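Flavodoxin (Fusobacterium nucleatum, PDB 6OHK) binds flavin mononucleotide and probably serves as a low-potential electron donor to a number of redox enzymes. Local coordinates at residues 90-93 / 94-97; 162-165 / 166-169; 144-147 / 148-151. The protein carries 1 engineered substitution. All blocks are in the same frame, centred on the assembly; numbering follows the deposited sequence.

Contact 1: 90-93 / 94-97; sequences LGNQ and FAFG. With FMN (flavin mononucleotide), chain B.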
loop_
_atom_site.group_PDB
_atom_site.type_symbol
_atom_site.label_atom_id
_atom_site.label_comp_id
_atom_site.label_asym_id
_atom_site.label_seq_id
_atom_site.Cartn_x
_atom_site.Cartn_y
_atom_site.Cartn_z
ATOM N N LEU A 90 -2.312 3.608 5.917
ATOM C CA LEU A 90 -2.462 4.765 6.806
ATOM C C LEU A 90 -3.217 4.306 8.031
ATOM O O LEU A 90 -4.158 3.513 7.929
ATOM C CB LEU A 90 -3.282 5.853 6.171
ATOM C CG LEU A 90 -2.587 6.729 5.140
ATOM C CD1 LEU A 90 -2.536 6.062 3.797
ATOM C CD2 LEU A 90 -3.359 8.003 5.015
ATOM N N GLY A 91 -2.774 4.780 9.192
ATOM C CA GLY A 91 -3.445 4.435 10.432
ATOM C C GLY A 91 -3.039 5.366 11.556
ATOM O O GLY A 91 -2.446 6.421 11.336
ATOM N N ASN A 92 -3.383 4.964 12.783
ATOM C CA ASN A 92 -3.058 5.717 13.992
ATOM C C ASN A 92 -2.477 4.727 14.993
ATOM O O ASN A 92 -3.204 3.913 15.554
ATOM C CB ASN A 92 -4.302 6.416 14.532
ATOM C CG ASN A 92 -4.028 7.172 15.824
ATOM O OD1 ASN A 92 -3.131 6.854 16.580
ATOM N ND2 ASN A 92 -4.815 8.207 16.070
ATOM N N GLN A 93 -1.165 4.766 15.181
ATOM C CA GLN A 93 -0.515 3.687 15.921
ATOM C C GLN A 93 -0.804 3.755 17.408
ATOM O O GLN A 93 -0.678 2.732 18.091
ATOM C CB GLN A 93 0.997 3.703 15.661
ATOM C CG GLN A 93 1.707 4.928 16.270
ATOM C CD GLN A 93 3.011 5.211 15.576
ATOM O OE1 GLN A 93 4.073 4.712 15.996
ATOM N NE2 GLN A 93 2.951 5.978 14.504
ATOM N N PHE A 94 -1.160 4.926 17.930
ATOM C CA PHE A 94 -1.400 5.069 19.364
ATOM C C PHE A 94 -2.824 4.712 19.716
ATOM O O PHE A 94 -3.076 4.042 20.735
ATOM C CB PHE A 94 -1.008 6.476 19.811
ATOM C CG PHE A 94 0.470 6.707 19.763
ATOM C CD1 PHE A 94 1.298 6.200 20.750
ATOM C CD2 PHE A 94 1.040 7.392 18.732
ATOM C CE1 PHE A 94 2.676 6.402 20.686
ATOM C CE2 PHE A 94 2.412 7.589 18.676
ATOM C CZ PHE A 94 3.220 7.095 19.647
ATOM N N ALA A 95 -3.774 5.117 18.896
ATOM C CA ALA A 95 -5.166 4.826 19.176
ATOM C C ALA A 95 -5.518 3.393 18.883
ATOM O O ALA A 95 -6.507 2.887 19.427
ATOM C CB ALA A 95 -6.069 5.760 18.383
ATOM N N PHE A 96 -4.748 2.721 18.022
ATOM C CA PHE A 96 -5.027 1.358 17.588
ATOM C C PHE A 96 -3.771 0.528 17.789
ATOM O O PHE A 96 -3.118 0.116 16.831
ATOM C CB PHE A 96 -5.518 1.365 16.140
ATOM C CG PHE A 96 -6.740 2.201 15.980
ATOM C CD1 PHE A 96 -7.982 1.728 16.382
ATOM C CD2 PHE A 96 -6.654 3.501 15.514
ATOM C CE1 PHE A 96 -9.103 2.530 16.287
ATOM C CE2 PHE A 96 -7.778 4.305 15.434
ATOM C CZ PHE A 96 -9.000 3.805 15.831
ATOM N N GLY A 97 -3.438 0.256 19.047
ATOM C CA GLY A 97 -2.196 -0.403 19.369
ATOM C C GLY A 97 -2.112 -1.859 18.978
ATOM O O GLY A 97 -1.018 -2.418 19.058
HETATM N N1 FMN B . -6.044 3.255 12.164
HETATM C C2 FMN B . -5.341 2.057 12.373
HETATM O O2 FMN B . -4.161 2.007 12.266
HETATM N N3 FMN B . -6.100 0.898 12.757
HETATM C C4 FMN B . -7.457 0.865 12.938
HETATM O O4 FMN B . -7.978 -0.184 13.254
HETATM C C4A FMN B . -8.141 2.095 12.742
HETATM N N5 FMN B . -9.522 2.129 12.923
HETATM C C5A FMN B . -10.132 3.406 12.775
HETATM C C6 FMN B . -11.502 3.521 13.077
HETATM C C7 FMN B . -12.140 4.736 12.930
HETATM C C7M FMN B . -13.650 4.703 13.214
HETATM C C8 FMN B . -11.416 5.869 12.585
HETATM C C8M FMN B . -12.164 7.172 12.399
HETATM C C9 FMN B . -10.059 5.758 12.292
HETATM C C9A FMN B . -9.426 4.547 12.416
HETATM N N10 FMN B . -8.009 4.450 12.108
HETATM C C10 FMN B . -7.401 3.234 12.336
HETATM C "C1'" FMN B . -7.247 5.626 11.694
HETATM C "C2'" FMN B . -7.471 5.945 10.185
HETATM O "O2'" FMN B . -7.093 4.869 9.346
HETATM C "C3'" FMN B . -6.602 7.158 9.805
HETATM O "O3'" FMN B . -7.138 8.282 10.473
HETATM C "C4'" FMN B . -6.458 7.453 8.313
HETATM O "O4'" FMN B . -5.508 8.501 8.158
HETATM C "C5'" FMN B . -7.771 7.853 7.652
HETATM O "O5'" FMN B . -7.545 7.917 6.253
HETATM P P FMN B . -8.657 8.553 5.281
HETATM O O1P FMN B . -8.019 8.449 3.914
HETATM O O2P FMN B . -9.938 7.798 5.378
HETATM O O3P FMN B . -8.852 10.010 5.717
#

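Contact 2: 162-165 / 166-169; sequences ITEI and KKEF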
loop_
_atom_site.group_PDB
_atom_site.type_symbol
_atom_site.label_atom_id
_atom_site.label_comp_id
_atom_site.label_asym_id
_atom_site.label_seq_id
_atom_site.Cartn_x
_atom_site.Cartn_y
_atom_site.Cartn_z
ATOM N N ILE A 162 9.616 4.788 -2.148
ATOM C CA ILE A 162 9.506 4.785 -3.607
ATOM C C ILE A 162 10.859 4.455 -4.239
ATOM O O ILE A 162 10.948 3.662 -5.191
ATOM C CB ILE A 162 8.934 6.122 -4.103
ATOM C CG1 ILE A 162 7.474 6.282 -3.683
ATOM C CG2 ILE A 162 9.095 6.282 -5.612
ATOM C CD1 ILE A 162 6.494 5.334 -4.343
ATOM N N THR A 163 11.939 5.033 -3.707
ATOM C CA THR A 163 13.262 4.719 -4.238
ATOM C C THR A 163 13.553 3.230 -4.135
ATOM O O THR A 163 14.102 2.625 -5.074
ATOM C CB THR A 163 14.305 5.544 -3.498
ATOM O OG1 THR A 163 14.089 6.917 -3.807
ATOM C CG2 THR A 163 15.729 5.187 -3.872
ATOM N N GLU A 164 13.199 2.606 -3.009
ATOM C CA GLU A 164 13.456 1.189 -2.841
ATOM C C GLU A 164 12.624 0.341 -3.781
ATOM O O GLU A 164 13.149 -0.579 -4.416
ATOM C CB GLU A 164 13.228 0.756 -1.401
ATOM C CG GLU A 164 14.285 1.261 -0.435
ATOM C CD GLU A 164 15.706 1.028 -0.937
ATOM O OE1 GLU A 164 16.446 2.025 -1.111
ATOM O OE2 GLU A 164 16.062 -0.146 -1.177
ATOM N N ILE A 165 11.320 0.600 -3.869
ATOM C CA ILE A 165 10.505 -0.327 -4.643
ATOM C C ILE A 165 10.786 -0.195 -6.127
ATOM O O ILE A 165 10.653 -1.182 -6.874
ATOM C CB ILE A 165 9.008 -0.247 -4.336
ATOM C CG1 ILE A 165 8.389 1.061 -4.824
ATOM C CG2 ILE A 165 8.755 -0.480 -2.849
ATOM C CD1 ILE A 165 6.880 1.134 -4.555
ATOM N N LYS A 166 11.171 0.994 -6.574
ATOM C CA LYS A 166 11.490 1.151 -7.997
ATOM C C LYS A 166 12.590 0.190 -8.437
ATOM O O LYS A 166 12.622 -0.224 -9.606
ATOM C CB LYS A 166 11.898 2.599 -8.296
ATOM C CG LYS A 166 10.727 3.529 -8.408
ATOM C CD LYS A 166 10.985 4.914 -8.904
ATOM C CE LYS A 166 12.191 5.633 -8.404
ATOM N NZ LYS A 166 12.465 6.732 -9.413
ATOM N N LYS A 167 13.480 -0.229 -7.544
ATOM C CA LYS A 167 14.553 -1.144 -7.876
ATOM C C LYS A 167 14.074 -2.514 -8.255
ATOM O O LYS A 167 14.766 -3.232 -8.894
ATOM C CB LYS A 167 15.531 -1.266 -6.709
ATOM C CG LYS A 167 16.206 0.018 -6.296
ATOM C CD LYS A 167 17.122 -0.147 -5.077
ATOM C CE LYS A 167 17.611 1.181 -4.540
ATOM N NZ LYS A 167 18.402 1.088 -3.272
ATOM N N GLU A 168 12.876 -2.878 -7.814
ATOM C CA GLU A 168 12.286 -4.169 -8.126
ATOM C C GLU A 168 11.204 -4.110 -9.206
ATOM O O GLU A 168 10.769 -5.083 -9.667
ATOM C CB GLU A 168 11.738 -4.839 -6.868
ATOM C CG GLU A 168 12.820 -5.454 -5.994
ATOM C CD GLU A 168 13.516 -6.723 -6.522
ATOM O OE1 GLU A 168 12.945 -7.547 -7.182
ATOM O OE2 GLU A 168 14.648 -6.909 -6.256
ATOM N N PHE A 169 10.810 -2.894 -9.548
ATOM C CA PHE A 169 9.794 -2.722 -10.512
ATOM C C PHE A 169 10.256 -3.189 -11.972
ATOM O O PHE A 169 11.435 -3.165 -12.257
ATOM C CB PHE A 169 9.256 -1.301 -10.598
ATOM C CG PHE A 169 8.189 -0.937 -9.583
ATOM C CD1 PHE A 169 7.440 -1.861 -8.930
ATOM C CD2 PHE A 169 7.915 0.357 -9.363
ATOM C CE1 PHE A 169 6.443 -1.493 -8.039
ATOM C CE2 PHE A 169 6.931 0.722 -8.458
ATOM C CZ PHE A 169 6.184 -0.197 -7.831
HETATM O O HOH W 1 18.535 3.674 -2.291
#

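Contact 3: 144-147 / 148-151; sequences ALDE and ENQP. With FMN (flavin mononucleotide), chain B.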
loop_
_atom_site.group_PDB
_atom_site.type_symbol
_atom_site.label_atom_id
_atom_site.label_comp_id
_atom_site.label_asym_id
_atom_site.label_seq_id
_atom_site.Cartn_x
_atom_site.Cartn_y
_atom_site.Cartn_z
ATOM N N ALA A 144 4.128 2.113 6.330
ATOM C CA ALA A 144 3.144 2.381 7.380
ATOM C C ALA A 144 3.173 3.864 7.710
ATOM O O ALA A 144 4.188 4.376 8.210
ATOM C CB ALA A 144 3.456 1.519 8.602
ATOM N N LEU A 145 2.107 4.567 7.405
ATOM C CA LEU A 145 2.063 6.005 7.594
ATOM C C LEU A 145 1.095 6.348 8.712
ATOM O O LEU A 145 0.075 5.680 8.905
ATOM C CB LEU A 145 1.666 6.722 6.313
ATOM C CG LEU A 145 2.616 6.454 5.143
ATOM C CD1 LEU A 145 2.077 7.073 3.882
ATOM C CD2 LEU A 145 4.013 6.961 5.430
ATOM N N ASP A 146 1.418 7.411 9.455
ATOM C CA ASP A 146 0.547 7.874 10.540
ATOM C C ASP A 146 0.508 9.388 10.429
ATOM O O ASP A 146 1.398 10.084 10.901
ATOM C CB ASP A 146 1.071 7.413 11.893
ATOM C CG ASP A 146 0.162 7.795 13.044
ATOM O OD1 ASP A 146 -0.641 8.736 12.895
ATOM O OD2 ASP A 146 0.280 7.129 14.114
ATOM N N GLU A 147 -0.509 9.892 9.754
ATOM C CA GLU A 147 -0.661 11.327 9.555
ATOM C C GLU A 147 -1.198 12.022 10.786
ATOM O O GLU A 147 -1.074 13.250 10.897
ATOM C CB GLU A 147 -1.585 11.583 8.348
ATOM C CG GLU A 147 -0.905 11.410 7.026
ATOM C CD GLU A 147 -0.011 12.608 6.744
ATOM O OE1 GLU A 147 -0.490 13.774 6.801
ATOM O OE2 GLU A 147 1.192 12.434 6.547
ATOM N N GLU A 148 -1.821 11.291 11.700
ATOM C CA GLU A 148 -2.339 11.909 12.911
ATOM C C GLU A 148 -1.213 12.233 13.878
ATOM O O GLU A 148 -1.232 13.294 14.527
ATOM C CB GLU A 148 -3.373 10.990 13.549
ATOM C CG GLU A 148 -4.631 10.806 12.646
ATOM C CD GLU A 148 -5.719 10.028 13.342
ATOM O OE1 GLU A 148 -6.152 10.474 14.420
ATOM O OE2 GLU A 148 -6.123 8.962 12.843
ATOM N N ASN A 149 -0.258 11.337 14.030
ATOM C CA ASN A 149 0.776 11.470 15.041
ATOM C C ASN A 149 2.148 11.731 14.474
ATOM O O ASN A 149 2.998 12.301 15.174
ATOM C CB ASN A 149 0.862 10.202 15.895
ATOM C CG ASN A 149 -0.443 9.876 16.520
ATOM O OD1 ASN A 149 -0.967 10.675 17.332
ATOM N ND2 ASN A 149 -1.004 8.721 16.183
ATOM N N GLN A 150 2.421 11.304 13.237
ATOM C CA GLN A 150 3.758 11.450 12.660
ATOM C C GLN A 150 3.703 12.065 11.264
ATOM O O GLN A 150 4.396 11.610 10.354
ATOM C CB GLN A 150 4.478 10.109 12.634
ATOM C CG GLN A 150 4.676 9.530 14.027
ATOM C CD GLN A 150 5.309 8.158 14.030
ATOM O OE1 GLN A 150 5.162 7.377 13.088
ATOM N NE2 GLN A 150 5.961 7.820 15.148
ATOM N N PRO A 151 2.937 13.130 11.067
ATOM C CA PRO A 151 2.838 13.675 9.700
ATOM C C PRO A 151 4.157 14.188 9.176
ATOM O O PRO A 151 4.391 14.157 7.954
ATOM C CB PRO A 151 1.801 14.795 9.843
ATOM C CG PRO A 151 1.892 15.185 11.278
ATOM C CD PRO A 151 2.146 13.912 12.041
HETATM N N1 FMN B . -6.044 3.255 12.164
HETATM C C2 FMN B . -5.341 2.057 12.373
HETATM O O2 FMN B . -4.161 2.007 12.266
HETATM N N3 FMN B . -6.100 0.898 12.757
HETATM C C4 FMN B . -7.457 0.865 12.938
HETATM O O4 FMN B . -7.978 -0.184 13.254
HETATM C C4A FMN B . -8.141 2.095 12.742
HETATM N N5 FMN B . -9.522 2.129 12.923
HETATM C C5A FMN B . -10.132 3.406 12.775
HETATM C C6 FMN B . -11.502 3.521 13.077
HETATM C C7 FMN B . -12.140 4.736 12.930
HETATM C C7M FMN B . -13.650 4.703 13.214
HETATM C C8 FMN B . -11.416 5.869 12.585
HETATM C C8M FMN B . -12.164 7.172 12.399
HETATM C C9 FMN B . -10.059 5.758 12.292
HETATM C C9A FMN B . -9.426 4.547 12.416
HETATM N N10 FMN B . -8.009 4.450 12.108
HETATM C C10 FMN B . -7.401 3.234 12.336
HETATM C "C1'" FMN B . -7.247 5.626 11.694
HETATM C "C2'" FMN B . -7.471 5.945 10.185
HETATM O "O2'" FMN B . -7.093 4.869 9.346
HETATM C "C3'" FMN B . -6.602 7.158 9.805
HETATM O "O3'" FMN B . -7.138 8.282 10.473
HETATM C "C4'" FMN B . -6.458 7.453 8.313
HETATM O "O4'" FMN B . -5.508 8.501 8.158
HETATM C "C5'" FMN B . -7.771 7.853 7.652
HETATM O "O5'" FMN B . -7.545 7.917 6.253
HETATM P P FMN B . -8.657 8.553 5.281
HETATM O O1P FMN B . -8.019 8.449 3.914
HETATM O O2P FMN B . -9.938 7.798 5.378
HETATM O O3P FMN B . -8.852 10.010 5.717
HETATM O O HOH W 2 3.894 9.099 8.846
#

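Contact 1: 90-93 / 94-97
N92 holds F94, A95 and F96 through its carbonyl and its side chain. F96 N donates to N92 O over 3.1 Å, four residues on. The amide oxygen OD1 of N92 receives A95 N at 3.0 Å in a nearly straight bond (172° at the hydrogen), from well above the plane of the amide, and takes a weaker bond from F94 N. Together these bonds form an Asx motif. CG of N92 stands trans to its own backbone N (chi1 178°), which turns OD1 back over the N-H groups of F94 and A95, and A95 CB packs 3.6 Å from N92 CG. OD1 also accepts from N149 ND2, so the amide is held from outside the turn as well.

A CH-pi contact joins Q93 and F94, which run side by side: Q93 CG lies over one face of the F94 ring, 4.0 Å from its centroid, while the Q93 amide reaches on to H128 N, D146 and Q150.

The flavin is met in two ways. N92 N is shared between O2 of FMN at 3.1 Å and N1 of FMN at 3.2 Å, and this donor would probably favour negative charge on the pyrimidine end of the flavin. The ring of F96 lies face-on over the isoalloxazine, FMN C4A being 3.3 Å above the ring plane and over its centre, while N92 CB sits at the ring edge.

This is the flavin-binding loop after strand 84-90, whose F96 covers one face of the isoalloxazine, as an aromatic residue commonly does in flavodoxins.

Contact 2: 162-165 / 166-169
I165 turns CG1 into the slot between its backbone N and carbonyl carbon (chi1 69°) and then runs straight out, so that CD1 meets CZ of F169 at 3.6 Å, the two side chains lying alongside one another. The F169 ring also passes over the carbonyl of I165, whose oxygen stands 3.7 Å above the ring plane, toward its rim. The preceding residue, E164, folds at chi2 (-48°) while K167 stays extended, and the two side chains form a salt bridge: K167 NZ reaches E164 OE1 at 3.1 Å on the syn side of the carboxylate, with a weaker bond to OE2. Water 1 donates to E164 OE1 and accepts from K167 NZ.

K166 N binds I162 O over 3.0 Å in the i to i+4 manner of an alpha helix, whereas K167 N goes to E164 O and E168 N to I165 O, at 2.9 Å, three residues back. I165 O takes a weak second bond from F169 N.

E168 is tied to K117 by a salt bridge. I162, I165 and F169 all rest on I53, seating the last turn of helix 154-166 and the tail beyond it against strand 51-59 of the central sheet.

Contact 3: 144-147 / 148-151
D146 and N149 are joined by two hydrogen bonds, one to each carboxylate oxygen. N149 ND2 donates to D146 OD2 over 2.9 Å, almost straight at 173°; the oxygen is met on its syn side and lies in the plane of the N149 amide, although the carboxylate and amide planes stand 73° apart. The backbone N of N149 binds D146 OD1, also at 2.9 Å, but comes from above the carboxylate plane. Placed opposite its own backbone N (chi1 -177°), CG of D146 carries the carboxylate forward over the following turn. With Q93 NE2 also donating to OD2, three N-H groups converge on the carboxylate, which would be expected to favour its ionised form.

Q150 N donates to D146 O over 2.8 Å, and water 2 links the two residues a second time, accepting from D146 N and donating to Q150 O at 3.0 Å.

P151 lies across E147, its CB in van der Waals contact with E147 O at 3.4 Å. The side chains of E147 and Q150 find polar partners outside the turn: E147 OE2 in T154, Q150 OE1 in R157.

Toward the cofactor, E148 extends from the turn and its OE2 accepts a hydrogen bond from the ribityl hydroxyl O3' of FMN, 2.7 Å away.

The side-chain bond to N149 N and the main-chain bond to Q150 N make D146 the head of an Asx motif, set in the loop that leads from strand 139-145 to helix 154-166 at the edge of the flavodoxin FMN site.

In the fold
Contacts 1 and 3 lie at the same end of the sheet, their centres 9 Å apart, and each is an Asx motif just after a strand, 84-90 and 139-145, which pair in parallel. The two turns interlock through probable hydrogen bonds from N149 ND2 to N92 OD1 and from Q93 NE2 to D146 OD2, each 2.9 Å. They share the cofactor: 90-97 holds the isoalloxazine and also touches the ribityl chain through L90, while E148 binds a ribityl hydroxyl. Contact 2 is remote from the FMN site, its centre 26 Å from that of contact 1 and 22 Å from that of contact 3. Helix 154-166 connects it to contact 3, starting after that loop.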